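Local structure of nourseothricin acetyltransferase (Streptomyces noursei, 5C82) at residues A[11-16]-A[83-88]; A[21-26]-A[89-94]. The protein probably acetylates the antibiotic nourseothricin, as a member of the GNAT acetyltransferase family, and so is thought to confer resistance to it. The protein carries 1 engineered substitution. All coordinates share one frame; numbering follows the deposited sequence.

Interaction 1 of 2, residues A[11-16]-A[83-88]; sequences RYRTSV and VAYGDD
Tyr-85 N gives its hydrogen to Arg-11 O at 2.8 Å, and Arg-11 N answers by bonding to Tyr-85 O. Two residues along, Val-83 N reaches Arg-13 O at 2.9 Å, and Arg-13 N bonds back to Val-83 O over a longer 3.2 Å. Between these two hydrogen-bonded pairs sits the non-hydrogen-bonded pair Tyr-12 and Ala-84, where the strands run antiparallel with their short axes 4.8 Å apart.

On one face of the sheet Arg-13 does most of the work. Its CG lies between the backbone N and carbonyl carbon (chi1 55°), and the rest of the chain runs extended over Val-83 toward Tyr-85. Val-83 CG2 comes under one face of the guanidinium, 3.6 Å from Arg-13 NH1, while Arg-13 NH2 comes as near to Tyr-85 CE1, the guanidinium and ring planes 27° apart. NH1 also bonds to Thr-14 O almost in the guanidinium plane. That bond and a salt bridge to Asp-19 fix how the group is turned; Asp-19 also takes a hydrogen bond with Tyr-85 OH, so one carboxylate links both side chains.

The other face carries Tyr-12, whose ring lies obliquely against Ala-84 CB, with CE2 at 3.5 Å. Helix 122-137 covers this pair through Ala-125, Leu-129, Val-122 and Leu-126. Together these contacts form an antiparallel pairing at the edge of the mixed GNAT sheet, with strand 11-14 as an outermost strand of that sheet within this chain.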
ATOM      1  N   ARG A  11       1.974  14.418  29.058  1.00 20.19           N
ATOM      2  CA  ARG A  11       2.016  15.721  28.381  1.00 19.06           C
ATOM      3  C   ARG A  11       2.147  15.411  26.926  1.00 22.47           C
ATOM      4  O   ARG A  11       2.814  14.443  26.574  1.00 22.27           O
ATOM      5  CB  ARG A  11       3.183  16.594  28.867  1.00 15.90           C
ATOM      6  CG  ARG A  11       3.072  16.942  30.355  1.00 14.56           C
ATOM      7  CD  ARG A  11       4.335  17.610  30.877  1.00 17.38           C
ATOM      8  NE  ARG A  11       4.192  17.985  32.290  1.00 25.34           N
ATOM      9  CZ  ARG A  11       3.594  19.094  32.713  1.00 32.45           C
ATOM     10  NH1 ARG A  11       3.098  19.968  31.837  1.00 13.91           N
ATOM     11  NH2 ARG A  11       3.507  19.353  34.008  1.00 18.27           N
ATOM     12  N   TYR A  12       1.491  16.194  26.076  1.00 18.52           N
ATOM     13  CA  TYR A  12       1.480  15.926  24.644  1.00 17.79           C
ATOM     14  C   TYR A  12       1.819  17.168  23.883  1.00 20.94           C
ATOM     15  O   TYR A  12       1.375  18.242  24.253  1.00 19.16           O
ATOM     16  CB  TYR A  12       0.090  15.440  24.201  1.00 18.55           C
ATOM     17  CG  TYR A  12      -0.382  14.195  24.907  1.00 19.72           C
ATOM     18  CD1 TYR A  12      -1.107  14.273  26.096  1.00 20.73           C
ATOM     19  CD2 TYR A  12      -0.158  12.933  24.358  1.00 20.99           C
ATOM     20  CE1 TYR A  12      -1.548  13.124  26.748  1.00 21.32           C
ATOM     21  CE2 TYR A  12      -0.576  11.776  25.015  1.00 21.39           C
ATOM     22  CZ  TYR A  12      -1.255  11.877  26.216  1.00 25.52           C
ATOM     23  OH  TYR A  12      -1.665  10.732  26.838  1.00 24.36           O
ATOM     24  N   ARG A  13       2.586  17.017  22.802  1.00 18.44           N
ATOM     25  CA  ARG A  13       2.968  18.120  21.927  1.00 18.09           C
ATOM     26  C   ARG A  13       3.457  17.630  20.563  1.00 20.39           C
ATOM     27  O   ARG A  13       3.656  16.434  20.341  1.00 18.86           O
ATOM     28  CB  ARG A  13       4.055  19.020  22.582  1.00 18.23           C
ATOM     29  CG  ARG A  13       5.321  18.314  23.056  1.00 17.63           C
ATOM     30  CD  ARG A  13       6.413  19.340  23.361  1.00 18.34           C
ATOM     31  NE  ARG A  13       7.613  18.742  23.956  1.00 17.38           N
ATOM     32  CZ  ARG A  13       8.552  18.094  23.270  1.00 29.55           C
ATOM     33  NH1 ARG A  13       8.454  17.967  21.954  1.00 16.67           N
ATOM     34  NH2 ARG A  13       9.604  17.585  23.892  1.00 21.25           N
ATOM     35  N   THR A  14       3.698  18.578  19.672  1.00 16.40           N
ATOM     36  CA  THR A  14       4.307  18.288  18.395  1.00 17.18           C
ATOM     37  C   THR A  14       5.804  18.060  18.711  1.00 21.29           C
ATOM     38  O   THR A  14       6.335  18.645  19.674  1.00 20.93           O
ATOM     39  CB  THR A  14       3.968  19.394  17.396  1.00 20.42           C
ATOM     40  OG1 THR A  14       2.579  19.278  17.085  1.00 17.47           O
ATOM     41  CG2 THR A  14       4.760  19.287  16.116  1.00 19.38           C
ATOM     42  N   SER A  15       6.430  17.120  17.998  1.00 17.11           N
ATOM     43  CA  SER A  15       7.842  16.807  18.201  1.00 17.49           C
ATOM     44  C   SER A  15       8.720  18.016  17.791  1.00 23.27           C
ATOM     45  O   SER A  15       8.303  18.861  16.993  1.00 19.85           O
ATOM     46  CB  SER A  15       8.253  15.614  17.348  1.00 19.31           C
ATOM     47  OG  SER A  15       8.333  16.028  15.991  1.00 26.41           O
ATOM     48  N   VAL A  16       9.951  18.045  18.316  1.00 23.27           N
ATOM     49  CA  VAL A  16      10.975  19.047  18.017  1.00 23.81           C
ATOM     50  C   VAL A  16      12.228  18.248  17.625  1.00 29.86           C
ATOM     51  O   VAL A  16      12.292  17.068  17.999  1.00 27.54           O
ATOM     52  CB  VAL A  16      11.229  20.048  19.189  1.00 26.29           C
ATOM     53  CG1 VAL A  16      10.006  20.946  19.423  1.00 26.70           C
ATOM     54  CG2 VAL A  16      11.658  19.348  20.482  1.00 25.04           C
ATOM     55  N   VAL A  83       4.320  13.610  20.208  1.00 17.90           N
ATOM     56  CA  VAL A  83       5.015  12.884  21.280  1.00 16.67           C
ATOM     57  C   VAL A  83       4.210  12.975  22.554  1.00 20.77           C
ATOM     58  O   VAL A  83       3.520  13.969  22.768  1.00 21.22           O
ATOM     59  CB  VAL A  83       6.476  13.393  21.500  1.00 18.90           C
ATOM     60  CG1 VAL A  83       7.403  12.978  20.354  1.00 17.24           C
ATOM     61  CG2 VAL A  83       6.524  14.912  21.746  1.00 18.68           C
ATOM     62  N   ALA A  84       4.342  11.975  23.409  1.00 17.39           N
ATOM     63  CA  ALA A  84       3.725  11.905  24.740  1.00 17.66           C
ATOM     64  C   ALA A  84       4.834  11.676  25.758  1.00 21.06           C
ATOM     65  O   ALA A  84       5.601  10.722  25.618  1.00 21.10           O
ATOM     66  CB  ALA A  84       2.720  10.758  24.813  1.00 18.02           C
ATOM     67  N   TYR A  85       4.961  12.576  26.736  1.00 17.73           N
ATOM     68  CA  TYR A  85       5.983  12.465  27.790  1.00 17.70           C
ATOM     69  C   TYR A  85       5.339  12.215  29.146  1.00 23.45           C
ATOM     70  O   TYR A  85       4.335  12.830  29.484  1.00 21.40           O
ATOM     71  CB  TYR A  85       6.873  13.721  27.841  1.00 17.55           C
ATOM     72  CG  TYR A  85       7.995  13.707  26.824  1.00 19.37           C
ATOM     73  CD1 TYR A  85       7.808  14.216  25.543  1.00 20.53           C
ATOM     74  CD2 TYR A  85       9.253  13.207  27.151  1.00 20.50           C
ATOM     75  CE1 TYR A  85       8.829  14.184  24.598  1.00 21.06           C
ATOM     76  CE2 TYR A  85      10.289  13.179  26.213  1.00 21.00           C
ATOM     77  CZ  TYR A  85      10.069  13.667  24.939  1.00 28.45           C
ATOM     78  OH  TYR A  85      11.083  13.643  24.014  1.00 29.03           O
ATOM     79  N   GLY A  86       5.937  11.324  29.915  1.00 25.00           N
ATOM     80  CA  GLY A  86       5.486  11.022  31.267  1.00 27.17           C
ATOM     81  C   GLY A  86       6.002  12.033  32.272  1.00 36.66           C
ATOM     82  O   GLY A  86       6.761  12.932  31.900  1.00 35.68           O
ATOM     83  N   ASP A  87       5.601  11.878  33.561  1.00 38.85           N
ATOM     84  CA  ASP A  87       6.006  12.738  34.687  1.00 40.93           C
ATOM     85  C   ASP A  87       7.524  12.762  34.891  1.00 45.95           C
ATOM     86  O   ASP A  87       8.092  13.802  35.218  1.00 46.78           O
ATOM     87  CB  ASP A  87       5.318  12.299  35.995  1.00 43.68           C
ATOM     88  CG  ASP A  87       3.935  12.885  36.216  1.00 63.77           C
ATOM     89  OD1 ASP A  87       3.831  14.127  36.377  1.00 65.79           O
ATOM     90  OD2 ASP A  87       2.960  12.095  36.301  1.00 72.81           O
ATOM     91  N   ASP A  88       8.164  11.620  34.653  1.00 42.57           N
ATOM     92  CA  ASP A  88       9.595  11.364  34.779  1.00 42.41           C
ATOM     93  C   ASP A  88      10.497  12.060  33.729  1.00 44.21           C
ATOM     94  O   ASP A  88      11.718  12.050  33.889  1.00 43.75           O
ATOM     95  CB  ASP A  88       9.822   9.839  34.760  1.00 45.28           C
ATOM     96  CG  ASP A  88       9.207   9.071  33.580  1.00 63.15           C
ATOM     97  OD1 ASP A  88       8.820   9.720  32.570  1.00 63.71           O
ATOM     98  OD2 ASP A  88       9.140   7.825  33.655  1.00 72.20           O
TER
HETATM   99  O   HOH W   1       5.818  16.047  34.151  1.00 49.99           O

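Interaction 2 of 2, residues A[21-26]-A[89-94]; sequences EAIEAL and GDLAGF
Ile-23 sets its CG2 methyl almost exactly over the middle of the Phe-94 ring, 3.7 Å from the centroid and 7° off the ring normal, a well-centred CH-pi contact. The side-chain torsion of Ile-23 makes this possible: CG2 is anti to the backbone N and leans beside the carbonyl carbon, while CG1 takes the other direction and meets Leu-91. Phe-94, for its part, holds CG between its own N and carbonyl carbon (chi1 68°), which turns the ring up to the helix. Ile-23 O also lies 3.6 Å from Phe-94 CE1, so backbone as well as side chain comes up to the ring.

Leu-91 packs beside this pair. Its CD2 branch rests against the helix backbone, 3.6 Å from Ala-22 C, and also touches Ala-22 CB and Ile-23 CG1; nothing polar bonds across the contact. From the end of the helix Leu-26, the first residue to leave helical angles, sends its two methyls to different targets. CD1 settles on the strand backbone, 3.7 Å from Gly-93 N, and packs on Leu-91 CG at 3.9 Å; CD2 comes obliquely to Phe-94 CE1.

The strand itself is irregular here: Ala-92 and Gly-93 together face Ala-84 in a classic beta bulge. Ala-92 points its CB away from the helix, whereas Leu-91 and Phe-94, lying on either side of the bulged pair in sequence, both point toward it.

The short helix segment 21-25 crosses strand segment 91-94 at 83°; the apolar side of helix 20-25 also spans strand 79-85, with Ile-23 on Val-83 and Ala-22 on Tyr-85. On the far flank Phe-94 and Leu-26 touch Glu-112 of strand 105-113.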
ATOM      1  N   GLU A  21      16.464  11.484  19.410  1.00 31.65           N
ATOM      2  CA  GLU A  21      17.131  10.419  20.162  1.00 32.39           C
ATOM      3  C   GLU A  21      16.152   9.571  20.966  1.00 35.43           C
ATOM      4  O   GLU A  21      16.252   8.343  20.928  1.00 35.95           O
ATOM      5  CB  GLU A  21      18.214  10.980  21.094  1.00 33.99           C
ATOM      6  CG  GLU A  21      19.501  11.321  20.363  1.00 50.21           C
ATOM      7  CD  GLU A  21      20.741  11.381  21.233  1.00 74.45           C
ATOM      8  OE1 GLU A  21      20.705  12.057  22.287  1.00 70.97           O
ATOM      9  OE2 GLU A  21      21.762  10.770  20.844  1.00 71.13           O
ATOM     10  N   ALA A  22      15.241  10.223  21.721  1.00 29.22           N
ATOM     11  CA  ALA A  22      14.254   9.540  22.554  1.00 27.78           C
ATOM     12  C   ALA A  22      13.296   8.711  21.684  1.00 30.38           C
ATOM     13  O   ALA A  22      12.975   7.583  22.048  1.00 29.68           O
ATOM     14  CB  ALA A  22      13.493  10.543  23.411  1.00 28.20           C
ATOM     15  N   ILE A  23      12.915   9.235  20.515  1.00 26.77           N
ATOM     16  CA  ILE A  23      12.033   8.561  19.547  1.00 26.95           C
ATOM     17  C   ILE A  23      12.681   7.247  19.066  1.00 35.46           C
ATOM     18  O   ILE A  23      12.051   6.182  19.162  1.00 35.13           O
ATOM     19  CB  ILE A  23      11.607   9.527  18.400  1.00 27.97           C
ATOM     20  CG1 ILE A  23      10.632  10.609  18.958  1.00 26.94           C
ATOM     21  CG2 ILE A  23      10.971   8.760  17.221  1.00 27.86           C
ATOM     22  CD1 ILE A  23      10.375  11.819  18.068  1.00 25.03           C
ATOM     23  N   GLU A  24      13.960   7.341  18.620  1.00 34.14           N
ATOM     24  CA  GLU A  24      14.828   6.245  18.166  1.00 34.50           C
ATOM     25  C   GLU A  24      14.979   5.173  19.255  1.00 37.79           C
ATOM     26  O   GLU A  24      14.736   4.000  18.985  1.00 38.82           O
ATOM     27  CB  GLU A  24      16.223   6.800  17.796  1.00 35.94           C
ATOM     28  CG  GLU A  24      16.478   6.946  16.303  1.00 50.21           C
ATOM     29  CD  GLU A  24      17.671   7.813  15.925  1.00 77.17           C
ATOM     30  OE1 GLU A  24      18.756   7.647  16.530  1.00 69.02           O
ATOM     31  OE2 GLU A  24      17.526   8.645  14.998  1.00 72.07           O
ATOM     32  N   ALA A  25      15.344   5.594  20.483  1.00 32.50           N
ATOM     33  CA  ALA A  25      15.580   4.742  21.654  1.00 31.94           C
ATOM     34  C   ALA A  25      14.356   4.040  22.208  1.00 34.37           C
ATOM     35  O   ALA A  25      14.517   3.052  22.931  1.00 34.27           O
ATOM     36  CB  ALA A  25      16.228   5.553  22.766  1.00 32.72           C
ATOM     37  N   LEU A  26      13.147   4.582  21.961  1.00 29.30           N
ATOM     38  CA  LEU A  26      11.920   4.005  22.499  1.00 28.05           C
ATOM     39  C   LEU A  26      11.758   2.566  22.015  1.00 31.11           C
ATOM     40  O   LEU A  26      11.949   2.261  20.835  1.00 30.86           O
ATOM     41  CB  LEU A  26      10.689   4.875  22.181  1.00 27.98           C
ATOM     42  CG  LEU A  26       9.343   4.454  22.812  1.00 31.92           C
ATOM     43  CD1 LEU A  26       8.542   5.671  23.237  1.00 31.57           C
ATOM     44  CD2 LEU A  26       8.536   3.603  21.848  1.00 32.64           C
ATOM     45  N   GLY A  89       9.901  12.621  32.668  1.00 38.22           N
ATOM     46  CA  GLY A  89      10.626  13.251  31.562  1.00 35.89           C
ATOM     47  C   GLY A  89      10.981  12.280  30.442  1.00 36.07           C
ATOM     48  O   GLY A  89      11.617  12.659  29.456  1.00 34.99           O
ATOM     49  N   ASP A  90      10.560  11.017  30.577  1.00 31.02           N
ATOM     50  CA  ASP A  90      10.816   9.983  29.576  1.00 30.13           C
ATOM     51  C   ASP A  90       9.713   9.944  28.539  1.00 30.13           C
ATOM     52  O   ASP A  90       8.537  10.203  28.843  1.00 29.20           O
ATOM     53  CB  ASP A  90      10.990   8.601  30.240  1.00 32.72           C
ATOM     54  CG  ASP A  90      12.254   8.474  31.099  1.00 52.38           C
ATOM     55  OD1 ASP A  90      13.353   8.853  30.611  1.00 54.42           O
ATOM     56  OD2 ASP A  90      12.148   7.979  32.246  1.00 58.62           O
ATOM     57  N   LEU A  91      10.096   9.608  27.306  1.00 23.46           N
ATOM     58  CA  LEU A  91       9.161   9.478  26.211  1.00 19.63           C
ATOM     59  C   LEU A  91       8.295   8.245  26.425  1.00 23.58           C
ATOM     60  O   LEU A  91       8.809   7.146  26.591  1.00 24.88           O
ATOM     61  CB  LEU A  91       9.893   9.440  24.883  1.00 17.70           C
ATOM     62  CG  LEU A  91       9.008   9.493  23.636  1.00 18.44           C
ATOM     63  CD1 LEU A  91       8.250  10.807  23.536  1.00 16.45           C
ATOM     64  CD2 LEU A  91       9.821   9.271  22.429  1.00 18.83           C
ATOM     65  N   ALA A  92       6.985   8.448  26.509  1.00 19.62           N
ATOM     66  CA  ALA A  92       6.029   7.371  26.740  1.00 18.92           C
ATOM     67  C   ALA A  92       5.575   6.826  25.402  1.00 23.73           C
ATOM     68  O   ALA A  92       5.194   5.647  25.309  1.00 23.24           O
ATOM     69  CB  ALA A  92       4.832   7.884  27.527  1.00 19.38           C
ATOM     70  N   GLY A  93       5.618   7.682  24.377  1.00 19.58           N
ATOM     71  CA  GLY A  93       5.168   7.283  23.059  1.00 19.42           C
ATOM     72  C   GLY A  93       5.157   8.379  22.028  1.00 24.26           C
ATOM     73  O   GLY A  93       5.312   9.555  22.364  1.00 24.19           O
ATOM     74  N   PHE A  94       5.002   7.976  20.752  1.00 19.55           N
ATOM     75  CA  PHE A  94       4.936   8.903  19.621  1.00 18.98           C
ATOM     76  C   PHE A  94       4.052   8.362  18.514  1.00 22.77           C
ATOM     77  O   PHE A  94       3.804   7.157  18.439  1.00 24.32           O
ATOM     78  CB  PHE A  94       6.357   9.251  19.081  1.00 20.37           C
ATOM     79  CG  PHE A  94       7.081   8.097  18.425  1.00 20.85           C
ATOM     80  CD1 PHE A  94       7.868   7.231  19.177  1.00 22.08           C
ATOM     81  CD2 PHE A  94       6.970   7.873  17.053  1.00 22.80           C
ATOM     82  CE1 PHE A  94       8.514   6.149  18.577  1.00 24.00           C
ATOM     83  CE2 PHE A  94       7.609   6.779  16.451  1.00 25.47           C
ATOM     84  CZ  PHE A  94       8.380   5.925  17.216  1.00 23.24           C
TER

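Interactions 1 and 2 lie about 9 Å apart, centre to centre, and touch directly through the hairpin that joins strands 79-85 and 91-100. Ala-84 links them, its O and N probably hydrogen-bonded to Ala-92 N and Gly-93 O. Along the chain their segments alternate: 11-16, 21-26, 83-88, 89-94. Strand 11-14 forms one edge of the sheet within this chain; the chain then passes to helix 20-25 packed against the sheet, and the hairpin arriving much later meets both. The two N-terminal elements are thereby joined to neighbouring strands of one mixed sheet, with helix 20-25 and helix 122-137 covering opposite faces of strand 79-85.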